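Local coordinates for Endoglucanase(Endo-1,4-beta-glucanase)protein (Pseudomonas stutzeri, PDB 6R2J) that binds cellobiose and, as a family 5 endoglucanase, probably hydrolyses internal beta-1,4 linkages of cellulose chains, at residues L269-N274 with R311-N316; A155-V160 with F192-P197; H66-G71 with G102-E107; T83-A88 with K131-L136; V16-A21 with R53-P58. One frame throughout, in Å; residues are numbered along the deposited sequence.

Contact 1 (L269-N274 with R311-N316); sequences LLAYLN and RKHLAN
Leu270 and His313 approach to 6.4 Å between their CA atoms, where a type I beta turn from Arg311 to Leu314 carries the second segment past the helix bearing the first. The imidazole of His313 does most of the work. Its CG stands anti to the carbonyl carbon (chi1 -53°), and one ring face meets the helix. Leu270 CB makes a CH-pi contact 3.7 Å from the centroid of the His313 ring, offset toward the rim, and Leu270 CD1 reaches His313 CD2 at 3.6 Å. Lys312 CG lies against the opposite face, so aliphatic carbons sandwich the ring while NE2 and ND1 find polar partners at its edge. NE2 is hydrogen-bonded to Asp267, also on helix 260-276, and Asp267 forms a salt bridge with Lys312 as well. In this TIM-barrel fold, helix 260-276 connects the seventh and eighth strands; the present contact lays the C-terminal tail across it, and just past the two segments the disulfide Cys277-Cys318 joins these parts of the chain covalently. Asparagine suits its place because the amide both gives and accepts: Asn274 ND2 donates to His313 O at 2.8 Å (163° at the hydrogen), and Asn274 OD1 takes a bond from His14 of strand 14-18. One water, 2.9 Å from His313 ND1 in the ring plane, also accepts from Asn274 ND2. Were His313 replaced by an alanine, Asp267 would probably lose a hydrogen-bond partner and a gap open over Leu270 CB. A second water lies 2.7 Å from both His313 O and Asn274 OD1 and accepts from Asn316 ND2.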
# COMPACT_ATOMS: atom_id res chain seq x y z
N LEU A 269 -8.74 14.23 6.82
CA LEU A 269 -8.04 12.97 7.08
C LEU A 269 -6.53 13.19 7.13
O LEU A 269 -5.87 12.81 8.10
CB LEU A 269 -8.41 11.94 6.02
CG LEU A 269 -7.56 10.68 6.06
CD1 LEU A 269 -7.82 9.82 7.31
CD2 LEU A 269 -7.77 9.87 4.76
N LEU A 270 -5.95 13.78 6.08
CA LEU A 270 -4.50 13.99 6.07
C LEU A 270 -4.04 14.82 7.27
O LEU A 270 -2.96 14.56 7.82
CB LEU A 270 -4.08 14.63 4.74
CG LEU A 270 -4.15 13.69 3.52
CD1 LEU A 270 -3.67 14.42 2.23
CD2 LEU A 270 -3.35 12.42 3.68
N ALA A 271 -4.84 15.80 7.69
CA ALA A 271 -4.49 16.61 8.85
C ALA A 271 -4.40 15.74 10.10
O ALA A 271 -3.44 15.83 10.87
CB ALA A 271 -5.53 17.72 9.04
N TYR A 272 -5.40 14.87 10.28
CA TYR A 272 -5.42 13.92 11.39
C TYR A 272 -4.25 12.96 11.32
O TYR A 272 -3.63 12.63 12.34
CB TYR A 272 -6.74 13.14 11.34
CG TYR A 272 -6.86 12.03 12.34
CD1 TYR A 272 -6.78 12.29 13.71
CD2 TYR A 272 -7.09 10.71 11.93
CE1 TYR A 272 -6.90 11.29 14.65
CE2 TYR A 272 -7.23 9.69 12.87
CZ TYR A 272 -7.13 9.98 14.22
OH TYR A 272 -7.27 8.98 15.16
N LEU A 273 -3.94 12.46 10.13
CA LEU A 273 -2.79 11.58 10.00
C LEU A 273 -1.50 12.27 10.43
O LEU A 273 -0.69 11.68 11.15
CB LEU A 273 -2.72 11.10 8.56
CG LEU A 273 -3.91 10.22 8.22
CD1 LEU A 273 -3.62 9.59 6.86
CD2 LEU A 273 -4.15 9.15 9.26
N ASN A 274 -1.31 13.51 10.00
CA ASN A 274 -0.12 14.26 10.40
C ASN A 274 -0.05 14.40 11.90
O ASN A 274 1.03 14.25 12.49
CB ASN A 274 -0.11 15.65 9.76
CG ASN A 274 0.63 15.68 8.44
OD1 ASN A 274 1.23 14.70 8.03
ND2 ASN A 274 0.60 16.82 7.77
N ARG A 311 -0.77 18.89 -1.20
CA ARG A 311 0.44 19.66 -0.95
C ARG A 311 0.45 20.35 0.41
O ARG A 311 1.52 20.47 1.03
CB ARG A 311 0.69 20.65 -2.10
CG ARG A 311 1.17 19.96 -3.35
CD ARG A 311 1.89 20.91 -4.26
NE ARG A 311 0.99 21.94 -4.79
CZ ARG A 311 0.58 22.00 -6.05
NH1 ARG A 311 0.99 21.07 -6.91
NH2 ARG A 311 -0.20 23.02 -6.46
N LYS A 312 -0.71 20.83 0.89
CA LYS A 312 -0.70 21.52 2.18
C LYS A 312 -0.27 20.61 3.31
O LYS A 312 0.14 21.11 4.37
CB LYS A 312 -2.05 22.18 2.49
CG LYS A 312 -3.08 21.30 3.15
CD LYS A 312 -4.40 22.06 3.47
CE LYS A 312 -5.06 22.69 2.21
NZ LYS A 312 -5.38 21.76 1.04
N HIS A 313 -0.33 19.28 3.11
CA HIS A 313 -0.14 18.30 4.17
C HIS A 313 1.22 17.59 4.18
O HIS A 313 1.48 16.84 5.12
CB HIS A 313 -1.25 17.23 4.15
CG HIS A 313 -2.63 17.80 4.17
ND1 HIS A 313 -3.18 18.40 5.28
CD2 HIS A 313 -3.57 17.89 3.20
CE1 HIS A 313 -4.39 18.84 4.99
NE2 HIS A 313 -4.65 18.53 3.73
N LEU A 314 2.09 17.83 3.20
CA LEU A 314 3.38 17.14 3.14
C LEU A 314 4.33 17.52 4.29
O LEU A 314 5.01 16.65 4.84
CB LEU A 314 4.03 17.41 1.78
CG LEU A 314 3.12 16.94 0.64
CD1 LEU A 314 3.78 17.19 -0.72
CD2 LEU A 314 2.76 15.45 0.80
N ALA A 315 4.35 18.79 4.70
CA ALA A 315 5.30 19.20 5.72
C ALA A 315 4.95 18.63 7.08
O ALA A 315 3.78 18.57 7.48
CB ALA A 315 5.29 20.73 5.84
N ASN A 316 5.98 18.22 7.81
CA ASN A 316 5.82 17.84 9.20
C ASN A 316 7.18 17.90 9.89
O ASN A 316 8.21 18.18 9.26
CB ASN A 316 5.19 16.44 9.32
CG ASN A 316 6.09 15.35 8.81
OD1 ASN A 316 7.01 14.93 9.51
ND2 ASN A 316 5.85 14.90 7.59
O HOH W 1 3.27 15.27 6.30
O HOH W 2 -1.71 18.95 7.66

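Contact 2 (A155-V160 with F192-P197); sequences AAQAAV and FLINDP
Ile194 and Asn195 pack against Ala156, Gln157 and Val160 on helix 152-166 of the TIM barrel, which leads into strand 171-175; the partner loop runs into the next strand, 201-206. The tight part is apolar and faces the barrel. Ile194 splits its branches between two helix residues: CD1 touches Ala156 CB at 3.6 Å, and CG2 lies 3.7 Å from Val160 CG2. Small alanine lets the isoleucine come close to the helix backbone, and the beta-branched pair fills the depth behind it, where Ile174 and Leu201 of the sheet complete the apolar cluster. Toward solvent the contact is polar and depends on one amide. Gln157 leaves the helix with CG anti to its backbone N and then bends at chi2 (72°), which brings the carboxamide alongside the loop backbone. Asn195 N donates to Gln157 OE1 at 2.7 Å, almost straight at 175°, while Gln157 NE2 donates to Asn195 O at 2.9 Å. Each donor lies in the carbonyl plane of its acceptor, on a lone pair, so the two bonds hold the amide flat against a single residue's backbone. NE2 has another partner in Asp161, and beyond the amide Asp196 forms a salt bridge with Arg164. Asn195 as a whole is exposed. The backbone oxygen Asn195 O, besides receiving Gln157 NE2, lies 3.5 Å from Val160 CG1.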
# COMPACT_ATOMS: atom_id res chain seq x y z
N ALA A 155 -0.88 -17.22 7.48
CA ALA A 155 -0.15 -16.94 6.24
C ALA A 155 0.79 -15.77 6.42
O ALA A 155 1.93 -15.80 5.96
CB ALA A 155 -1.14 -16.64 5.11
N ALA A 156 0.31 -14.72 7.13
CA ALA A 156 1.14 -13.54 7.38
C ALA A 156 2.38 -13.89 8.20
O ALA A 156 3.48 -13.39 7.91
CB ALA A 156 0.33 -12.47 8.12
N GLN A 157 2.23 -14.73 9.24
CA GLN A 157 3.40 -15.15 10.00
C GLN A 157 4.34 -16.05 9.20
O GLN A 157 5.57 -16.00 9.39
CB GLN A 157 2.94 -15.82 11.29
CG GLN A 157 4.04 -16.04 12.29
CD GLN A 157 4.49 -14.75 12.94
OE1 GLN A 157 3.72 -14.09 13.62
NE2 GLN A 157 5.73 -14.38 12.71
N ALA A 158 3.80 -16.91 8.33
CA ALA A 158 4.67 -17.75 7.51
C ALA A 158 5.55 -16.90 6.61
O ALA A 158 6.76 -17.15 6.51
CB ALA A 158 3.83 -18.76 6.72
N ALA A 159 4.98 -15.86 5.98
CA ALA A 159 5.77 -15.00 5.10
C ALA A 159 6.78 -14.18 5.89
O ALA A 159 7.91 -13.99 5.45
CB ALA A 159 4.84 -14.09 4.30
N VAL A 160 6.38 -13.67 7.06
CA VAL A 160 7.30 -12.86 7.87
C VAL A 160 8.50 -13.71 8.32
O VAL A 160 9.66 -13.31 8.16
CB VAL A 160 6.58 -12.22 9.07
CG1 VAL A 160 7.64 -11.67 10.03
CG2 VAL A 160 5.59 -11.17 8.63
N PHE A 192 -5.02 -9.33 16.67
CA PHE A 192 -4.15 -9.63 15.55
C PHE A 192 -2.73 -9.19 15.92
O PHE A 192 -2.52 -8.06 16.39
CB PHE A 192 -4.72 -8.94 14.29
CG PHE A 192 -3.96 -9.24 13.02
CD1 PHE A 192 -3.56 -10.54 12.70
CD2 PHE A 192 -3.62 -8.21 12.15
CE1 PHE A 192 -2.83 -10.80 11.55
CE2 PHE A 192 -2.87 -8.45 11.01
CZ PHE A 192 -2.48 -9.75 10.69
N LEU A 193 -1.77 -10.11 15.75
CA LEU A 193 -0.39 -9.81 16.14
C LEU A 193 0.56 -10.76 15.44
O LEU A 193 0.54 -11.97 15.71
CB LEU A 193 -0.21 -9.96 17.66
CG LEU A 193 1.06 -9.32 18.24
CD1 LEU A 193 1.02 -9.34 19.79
CD2 LEU A 193 2.32 -10.03 17.78
N ILE A 194 1.42 -10.22 14.63
CA ILE A 194 2.47 -10.96 13.95
C ILE A 194 3.79 -10.74 14.68
O ILE A 194 4.10 -9.63 15.13
CB ILE A 194 2.56 -10.52 12.47
CG1 ILE A 194 1.17 -10.60 11.82
CG2 ILE A 194 3.57 -11.36 11.70
CD1 ILE A 194 0.64 -12.03 11.71
N ASN A 195 4.59 -11.79 14.77
CA ASN A 195 5.84 -11.72 15.49
C ASN A 195 6.97 -11.32 14.56
O ASN A 195 7.18 -11.96 13.51
CB ASN A 195 6.13 -13.09 16.09
CG ASN A 195 5.10 -13.51 17.10
OD1 ASN A 195 4.78 -12.77 18.02
ND2 ASN A 195 4.56 -14.72 16.93
N ASP A 196 7.68 -10.26 14.93
CA ASP A 196 8.84 -9.77 14.20
C ASP A 196 9.91 -9.37 15.21
O ASP A 196 9.84 -8.28 15.79
CB ASP A 196 8.55 -8.61 13.25
CG ASP A 196 9.79 -8.18 12.47
OD1 ASP A 196 10.78 -8.93 12.39
OD2 ASP A 196 9.79 -7.09 11.89
N PRO A 197 10.88 -10.25 15.47
CA PRO A 197 11.95 -9.89 16.41
C PRO A 197 12.83 -8.75 15.90
O PRO A 197 13.64 -8.21 16.67
CB PRO A 197 12.75 -11.21 16.57
CG PRO A 197 12.39 -12.00 15.39
CD PRO A 197 10.97 -11.64 15.05

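Contact 3 (H66-G71 with G102-E107); sequences HSLDSG and GRYHGE
His66 O accepts a hydrogen bond of 2.9 Å from His105 NE2, linking a loop to a beta hairpin on the surface. The hairpin, strands 103-104 and 107-108, turns through a type I' beta turn from Tyr104 to Glu107, and backbone bonds run both ways between those two residues. Such a turn needs two positive phi angles: glycine takes one easily at Gly106, and His105 accepts the other (phi 50°). The His105 ring presents its edge to the carbonyl, with the oxygen near the ring plane, yet NE2 stands above the carbonyl plane rather than on a lone pair. Beside it Tyr104, CG anti to its backbone N (chi1 178°), reaches across to the loop between helices 61-64 and 74-89. Its hydroxyl bonds to Gln65 O, and Tyr104 OH comes within 3.1 Å of Ser67 CA, which sits at the ring edge. The long phenol thus joins a polar end to an apolar flank. His105 CD2 lies over one face of the Tyr104 ring, whose plane meets that of Trp61 at about 30°. Along the ring's flank, running the opposite way, Leu68 brings CD2 to 3.5 Å from Tyr104 CE2.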
# COMPACT_ATOMS: atom_id res chain seq x y z
N HIS A 66 4.34 -17.94 -12.15
CA HIS A 66 3.17 -18.38 -12.89
C HIS A 66 2.52 -19.62 -12.28
O HIS A 66 1.31 -19.85 -12.46
CB HIS A 66 3.55 -18.71 -14.34
CG HIS A 66 3.87 -17.51 -15.18
ND1 HIS A 66 4.18 -17.59 -16.52
CD2 HIS A 66 3.96 -16.20 -14.85
CE1 HIS A 66 4.43 -16.38 -16.99
NE2 HIS A 66 4.33 -15.52 -15.99
N SER A 67 3.29 -20.45 -11.59
CA SER A 67 2.77 -21.63 -10.92
C SER A 67 3.65 -21.93 -9.72
O SER A 67 4.80 -21.50 -9.65
CB SER A 67 2.68 -22.84 -11.86
OG SER A 67 3.97 -23.29 -12.26
N LEU A 68 3.09 -22.66 -8.76
CA LEU A 68 3.83 -23.01 -7.54
C LEU A 68 5.01 -23.94 -7.82
O LEU A 68 5.96 -23.99 -7.03
CB LEU A 68 2.85 -23.66 -6.56
CG LEU A 68 1.77 -22.79 -5.93
CD1 LEU A 68 1.18 -23.58 -4.75
CD2 LEU A 68 2.33 -21.48 -5.48
N ASP A 69 4.96 -24.72 -8.91
CA ASP A 69 6.08 -25.58 -9.32
C ASP A 69 7.09 -24.86 -10.20
O ASP A 69 8.08 -25.47 -10.62
CB ASP A 69 5.54 -26.80 -10.07
CG ASP A 69 4.66 -26.44 -11.27
OD1 ASP A 69 4.76 -25.29 -11.77
OD2 ASP A 69 3.85 -27.30 -11.72
N SER A 70 6.85 -23.60 -10.50
CA SER A 70 7.75 -22.78 -11.29
C SER A 70 8.60 -21.89 -10.39
O SER A 70 8.20 -21.53 -9.28
CB SER A 70 6.93 -21.90 -12.25
OG SER A 70 6.67 -20.57 -11.74
N GLY A 71 9.77 -21.52 -10.90
CA GLY A 71 10.55 -20.47 -10.30
C GLY A 71 9.95 -19.12 -10.64
O GLY A 71 8.89 -19.01 -11.25
N GLY A 102 -5.45 -12.30 -0.35
CA GLY A 102 -5.43 -13.58 0.32
C GLY A 102 -5.45 -14.80 -0.58
O GLY A 102 -5.71 -15.91 -0.09
N ARG A 103 -5.18 -14.64 -1.89
CA ARG A 103 -5.43 -15.72 -2.84
C ARG A 103 -4.33 -15.81 -3.90
O ARG A 103 -3.65 -14.83 -4.21
CB ARG A 103 -6.78 -15.54 -3.56
CG ARG A 103 -8.00 -15.63 -2.63
CD ARG A 103 -9.24 -14.96 -3.25
NE ARG A 103 -10.46 -15.36 -2.57
CZ ARG A 103 -10.83 -14.91 -1.37
NH1 ARG A 103 -10.08 -14.02 -0.71
NH2 ARG A 103 -11.95 -15.36 -0.81
N TYR A 104 -4.18 -17.02 -4.46
CA TYR A 104 -3.27 -17.31 -5.56
C TYR A 104 -4.02 -18.12 -6.61
O TYR A 104 -4.52 -19.22 -6.32
CB TYR A 104 -2.04 -18.08 -5.03
CG TYR A 104 -1.08 -18.46 -6.15
CD1 TYR A 104 -0.44 -17.48 -6.88
CD2 TYR A 104 -0.87 -19.76 -6.51
CE1 TYR A 104 0.39 -17.79 -7.91
CE2 TYR A 104 -0.04 -20.07 -7.56
CZ TYR A 104 0.61 -19.07 -8.23
OH TYR A 104 1.47 -19.32 -9.26
N HIS A 105 -4.11 -17.59 -7.84
CA HIS A 105 -4.91 -18.19 -8.90
C HIS A 105 -6.32 -18.50 -8.39
O HIS A 105 -6.91 -19.55 -8.71
CB HIS A 105 -4.25 -19.43 -9.52
CG HIS A 105 -3.15 -19.09 -10.49
ND1 HIS A 105 -3.33 -18.25 -11.56
CD2 HIS A 105 -1.86 -19.48 -10.52
CE1 HIS A 105 -2.20 -18.15 -12.23
NE2 HIS A 105 -1.28 -18.85 -11.60
N GLY A 106 -6.85 -17.59 -7.57
CA GLY A 106 -8.21 -17.67 -7.07
C GLY A 106 -8.42 -18.53 -5.84
O GLY A 106 -9.52 -18.49 -5.27
N GLU A 107 -7.42 -19.28 -5.40
CA GLU A 107 -7.53 -20.19 -4.27
C GLU A 107 -6.91 -19.53 -3.06
O GLU A 107 -5.97 -18.74 -3.19
CB GLU A 107 -6.78 -21.49 -4.57
CG GLU A 107 -7.35 -22.29 -5.74
CD GLU A 107 -8.47 -23.23 -5.33
OE1 GLU A 107 -9.16 -23.75 -6.21
OE2 GLU A 107 -8.66 -23.44 -4.11

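Contact 4 (T83-A88 with K131-L136); sequences TLDLAA and KGHPGL
Just before strand 136-140 of the TIM barrel, the incoming loop is fastened to helix 74-89 by His133, which meets both Leu84 and Asp85. His133 CG is anti to the backbone N (chi1 -167°), laying the imidazole against the helix. Leu84 CB makes a CH-pi contact over the centre of the His133 ring, 3.6 Å from its centroid, while both ring nitrogens are used in the ring plane. His133 NE2 donates to Asp85 OD1 at 2.6 Å, reaching it from above the carboxylate plane. His133 ND1 accepts from Gly135 N at 2.9 Å, which is consistent with a proton on NE2 alone; histidine suits the site because it can donate at one edge and accept at another. A phenylalanine in its place would probably keep some packing on Leu84 but leave Asp85 OD1 and Gly135 N without these mates. The type I turn from His133 to Leu136 brings Gly135 CA to 4.0 Å from Ala88 CA. No larger residue fits there: a beta carbon would run into Leu84 O and the methyl of Ala88, whose CB already touches Gly135 N at 3.4 Å. Around this site, Gly135 continues by backbone hydrogen bonds to Val94 of strand 93-98, Leu84 and Leu136 both touch Leu96 of that strand, and on another side of helix 74-89 Thr83, Leu86 and Ala87 pack on Phe44 of helix 41-49.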
# COMPACT_ATOMS: atom_id res chain seq x y z
N THR A 83 11.69 -0.57 -11.36
CA THR A 83 10.82 0.30 -10.57
C THR A 83 11.57 0.80 -9.34
O THR A 83 11.56 2.00 -9.04
CB THR A 83 9.56 -0.48 -10.18
OG1 THR A 83 8.84 -0.80 -11.40
CG2 THR A 83 8.69 0.32 -9.22
N LEU A 84 12.22 -0.12 -8.61
CA LEU A 84 13.00 0.28 -7.44
C LEU A 84 14.17 1.17 -7.84
O LEU A 84 14.50 2.11 -7.11
CB LEU A 84 13.52 -0.95 -6.71
CG LEU A 84 12.55 -2.00 -6.16
CD1 LEU A 84 13.27 -3.24 -5.61
CD2 LEU A 84 11.70 -1.34 -5.08
N ASP A 85 14.80 0.88 -8.98
CA ASP A 85 15.93 1.70 -9.43
C ASP A 85 15.49 3.13 -9.71
O ASP A 85 16.17 4.09 -9.33
CB ASP A 85 16.51 1.12 -10.72
CG ASP A 85 17.35 -0.12 -10.49
OD1 ASP A 85 17.88 -0.29 -9.36
OD2 ASP A 85 17.45 -0.91 -11.46
N LEU A 86 14.39 3.28 -10.44
CA LEU A 86 13.93 4.61 -10.84
C LEU A 86 13.43 5.39 -9.64
O LEU A 86 13.69 6.60 -9.52
CB LEU A 86 12.86 4.49 -11.93
CG LEU A 86 13.34 3.91 -13.28
CD1 LEU A 86 12.15 3.67 -14.15
CD2 LEU A 86 14.33 4.83 -13.95
N ALA A 87 12.74 4.71 -8.71
CA ALA A 87 12.35 5.36 -7.46
C ALA A 87 13.58 5.90 -6.73
O ALA A 87 13.62 7.09 -6.37
CB ALA A 87 11.55 4.39 -6.57
N ALA A 88 14.60 5.07 -6.55
CA ALA A 88 15.74 5.44 -5.71
C ALA A 88 16.57 6.56 -6.35
O ALA A 88 17.11 7.44 -5.65
CB ALA A 88 16.64 4.22 -5.46
N LYS A 131 16.67 -7.66 -1.46
CA LYS A 131 17.46 -7.35 -0.27
C LYS A 131 18.52 -6.30 -0.54
O LYS A 131 19.41 -6.48 -1.39
CB LYS A 131 18.11 -8.66 0.22
CG LYS A 131 19.08 -8.56 1.41
CD LYS A 131 19.77 -9.92 1.69
CE LYS A 131 20.74 -9.86 2.91
NZ LYS A 131 22.20 -9.66 2.51
N GLY A 132 18.44 -5.20 0.20
CA GLY A 132 19.48 -4.19 0.16
C GLY A 132 19.30 -3.11 -0.88
O GLY A 132 20.17 -2.23 -0.99
N HIS A 133 18.22 -3.15 -1.64
CA HIS A 133 18.06 -2.20 -2.72
C HIS A 133 17.78 -0.82 -2.13
O HIS A 133 16.94 -0.69 -1.24
CB HIS A 133 16.92 -2.60 -3.66
CG HIS A 133 16.94 -1.82 -4.93
ND1 HIS A 133 16.78 -0.45 -4.96
CD2 HIS A 133 17.21 -2.19 -6.20
CE1 HIS A 133 16.92 -0.02 -6.20
NE2 HIS A 133 17.18 -1.05 -6.97
N PRO A 134 18.45 0.23 -2.61
CA PRO A 134 18.25 1.55 -1.97
C PRO A 134 16.84 2.10 -2.09
O PRO A 134 16.37 2.80 -1.17
CB PRO A 134 19.31 2.45 -2.64
CG PRO A 134 19.75 1.71 -3.91
CD PRO A 134 19.54 0.23 -3.62
N GLY A 135 16.14 1.79 -3.18
CA GLY A 135 14.80 2.28 -3.37
C GLY A 135 13.75 1.44 -2.73
O GLY A 135 12.56 1.70 -2.90
N LEU A 136 14.14 0.43 -1.96
CA LEU A 136 13.16 -0.41 -1.29
C LEU A 136 12.94 0.09 0.13
O LEU A 136 13.89 0.17 0.92
CB LEU A 136 13.62 -1.86 -1.23
CG LEU A 136 12.66 -2.83 -0.53
CD1 LEU A 136 11.39 -3.10 -1.33
CD2 LEU A 136 13.44 -4.12 -0.25

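Contact 5 (V16-A21 with R53-P58); sequences VNISGA and RLIRFP
Val16 and Asn17 pair in parallel with Ile55 and Arg56, joining the first two barrel strands of a beta-alpha-beta unit. The backbone ladder has three bonds: Val16 N to Leu54 O, Arg56 N to Val16 O, and Ile18 N to Arg56 O at 3.0 Å, nearly along the C=O axis. Farther on, a water bridges Ile18 O, Ala21 N and Pro58 O, lying over one face of the Phe57 ring. Apolar contacts lie on the face carrying Val16 and Ile55, toward helix 41-49. Val16 CG2 presses on Ile55 CD1 at a tight 3.3 Å, and Ile18 CG1 meets Ile55 CG2 at 3.6 Å; branched side chains fill this layer compactly. Ala21 CB reaches Phe57 CE2 at 3.8 Å. The polar pair points into the barrel. Arg56, extended from CG to NE, sends NH1 to Asn17 OD1 at 2.9 Å (168°); the oxygen is in the guanidinium plane, the amide turned 86° against it. Asn17 ND2 is bonded to Tyr282 and Gly251 carbonyls, fixing the amide's rotation. Asn17 therefore probably steadies Arg56, which hydrogen-bonds Asn143 and salt-bridges Asp140, Glu175 and Glu252; the Arg56 side chain lies about 9 Å from a bound glucose unit.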
# COMPACT_ATOMS: atom_id res chain seq x y z
N VAL A 16 2.01 7.95 -2.70
CA VAL A 16 1.08 7.61 -3.76
C VAL A 16 1.23 6.15 -4.12
O VAL A 16 2.34 5.62 -4.18
CB VAL A 16 1.32 8.46 -5.03
CG1 VAL A 16 0.93 9.95 -4.80
CG2 VAL A 16 2.75 8.34 -5.50
N ASN A 17 0.11 5.51 -4.43
CA ASN A 17 0.18 4.24 -5.11
C ASN A 17 0.41 4.49 -6.60
O ASN A 17 -0.23 5.36 -7.20
CB ASN A 17 -1.13 3.49 -4.94
CG ASN A 17 -1.32 2.96 -3.54
OD1 ASN A 17 -0.86 1.86 -3.24
ND2 ASN A 17 -2.05 3.70 -2.71
N ILE A 18 1.30 3.68 -7.21
CA ILE A 18 1.68 3.82 -8.62
C ILE A 18 1.34 2.57 -9.41
O ILE A 18 1.78 1.46 -9.06
CB ILE A 18 3.17 4.19 -8.75
CG1 ILE A 18 3.42 5.56 -8.08
CG2 ILE A 18 3.58 4.22 -10.22
CD1 ILE A 18 2.86 6.81 -8.83
N SER A 19 0.57 2.75 -10.50
CA SER A 19 0.12 1.71 -11.40
C SER A 19 1.30 1.19 -12.22
O SER A 19 2.36 1.85 -12.29
CB SER A 19 -1.03 2.23 -12.27
OG SER A 19 -0.62 3.41 -12.88
N GLY A 20 1.10 0.05 -12.94
CA GLY A 20 -0.19 -0.65 -13.07
C GLY A 20 0.08 -2.13 -13.23
O GLY A 20 -0.55 -2.79 -14.02
N ALA A 21 1.03 -2.67 -12.47
CA ALA A 21 1.50 -4.06 -12.59
C ALA A 21 0.50 -5.08 -12.03
O ALA A 21 0.67 -6.28 -12.28
CB ALA A 21 2.86 -4.21 -11.87
N ARG A 53 8.13 11.38 -1.73
CA ARG A 53 9.23 10.44 -1.66
C ARG A 53 8.79 9.02 -1.30
O ARG A 53 9.65 8.13 -1.21
CB ARG A 53 10.23 10.92 -0.61
CG ARG A 53 11.03 12.10 -1.03
CD ARG A 53 12.25 12.25 -0.12
NE ARG A 53 12.97 13.46 -0.46
CZ ARG A 53 14.12 13.47 -1.10
NH1 ARG A 53 14.70 12.32 -1.45
NH2 ARG A 53 14.69 14.64 -1.39
N LEU A 54 7.50 8.79 -1.12
CA LEU A 54 6.95 7.50 -0.74
C LEU A 54 6.06 6.97 -1.85
O LEU A 54 5.19 7.69 -2.37
CB LEU A 54 6.16 7.65 0.57
CG LEU A 54 5.50 6.43 1.21
CD1 LEU A 54 6.61 5.52 1.73
CD2 LEU A 54 4.50 6.79 2.29
N ILE A 55 6.28 5.71 -2.21
CA ILE A 55 5.55 5.04 -3.27
C ILE A 55 5.15 3.65 -2.78
O ILE A 55 5.98 2.91 -2.24
CB ILE A 55 6.40 4.90 -4.54
CG1 ILE A 55 6.88 6.28 -5.01
CG2 ILE A 55 5.63 4.15 -5.63
CD1 ILE A 55 5.81 7.10 -5.68
N ARG A 56 3.88 3.31 -2.96
CA ARG A 56 3.40 1.95 -2.78
C ARG A 56 3.16 1.37 -4.17
O ARG A 56 2.48 1.99 -5.00
CB ARG A 56 2.11 1.89 -1.95
CG ARG A 56 1.54 0.44 -1.83
CD ARG A 56 0.44 0.46 -0.82
NE ARG A 56 -0.24 -0.79 -0.49
CZ ARG A 56 -1.41 -1.17 -0.98
NH1 ARG A 56 -2.03 -0.45 -1.91
NH2 ARG A 56 -1.98 -2.27 -0.51
N PHE A 57 3.74 0.21 -4.44
CA PHE A 57 3.69 -0.33 -5.80
C PHE A 57 3.08 -1.72 -5.85
O PHE A 57 3.77 -2.71 -5.54
CB PHE A 57 5.08 -0.35 -6.43
CG PHE A 57 5.05 -0.68 -7.88
CD1 PHE A 57 4.62 0.27 -8.80
CD2 PHE A 57 5.36 -1.94 -8.34
CE1 PHE A 57 4.55 0.00 -10.16
CE2 PHE A 57 5.26 -2.24 -9.71
CZ PHE A 57 4.88 -1.26 -10.62
N PRO A 58 1.80 -1.85 -6.26
CA PRO A 58 1.19 -3.18 -6.39
C PRO A 58 1.75 -4.01 -7.56
O PRO A 58 2.02 -3.50 -8.65
CB PRO A 58 -0.31 -2.88 -6.57
CG PRO A 58 -0.50 -1.45 -6.09
CD PRO A 58 0.81 -0.75 -6.38
O HOH W 3 1.34 -1.21 -9.81

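From the N terminus, contact 5 comes first, closing the loop that holds helix 41-49 and pairing the first two strands. Contacts 3 and 4 then cross, since 83-88 lies between the segments of contact 3 and 102-107 between those of contact 4: contact 3, its centre about 21 Å from that of the chain, joins a surface loop to a hairpin, and contact 4 ties helix 74-89 to the entry of strand 136-140. Contact 2 follows in series, closing over strand 171-175, and contact 1 last, bringing the tail back to helix 260-276. Contacts 4 and 5 touch, Thr83 CG2 packing 4.0 Å from Phe57 CG, whereas contacts 1 and 3 lie on opposite sides of the chain's centre, 39 Å apart between centres.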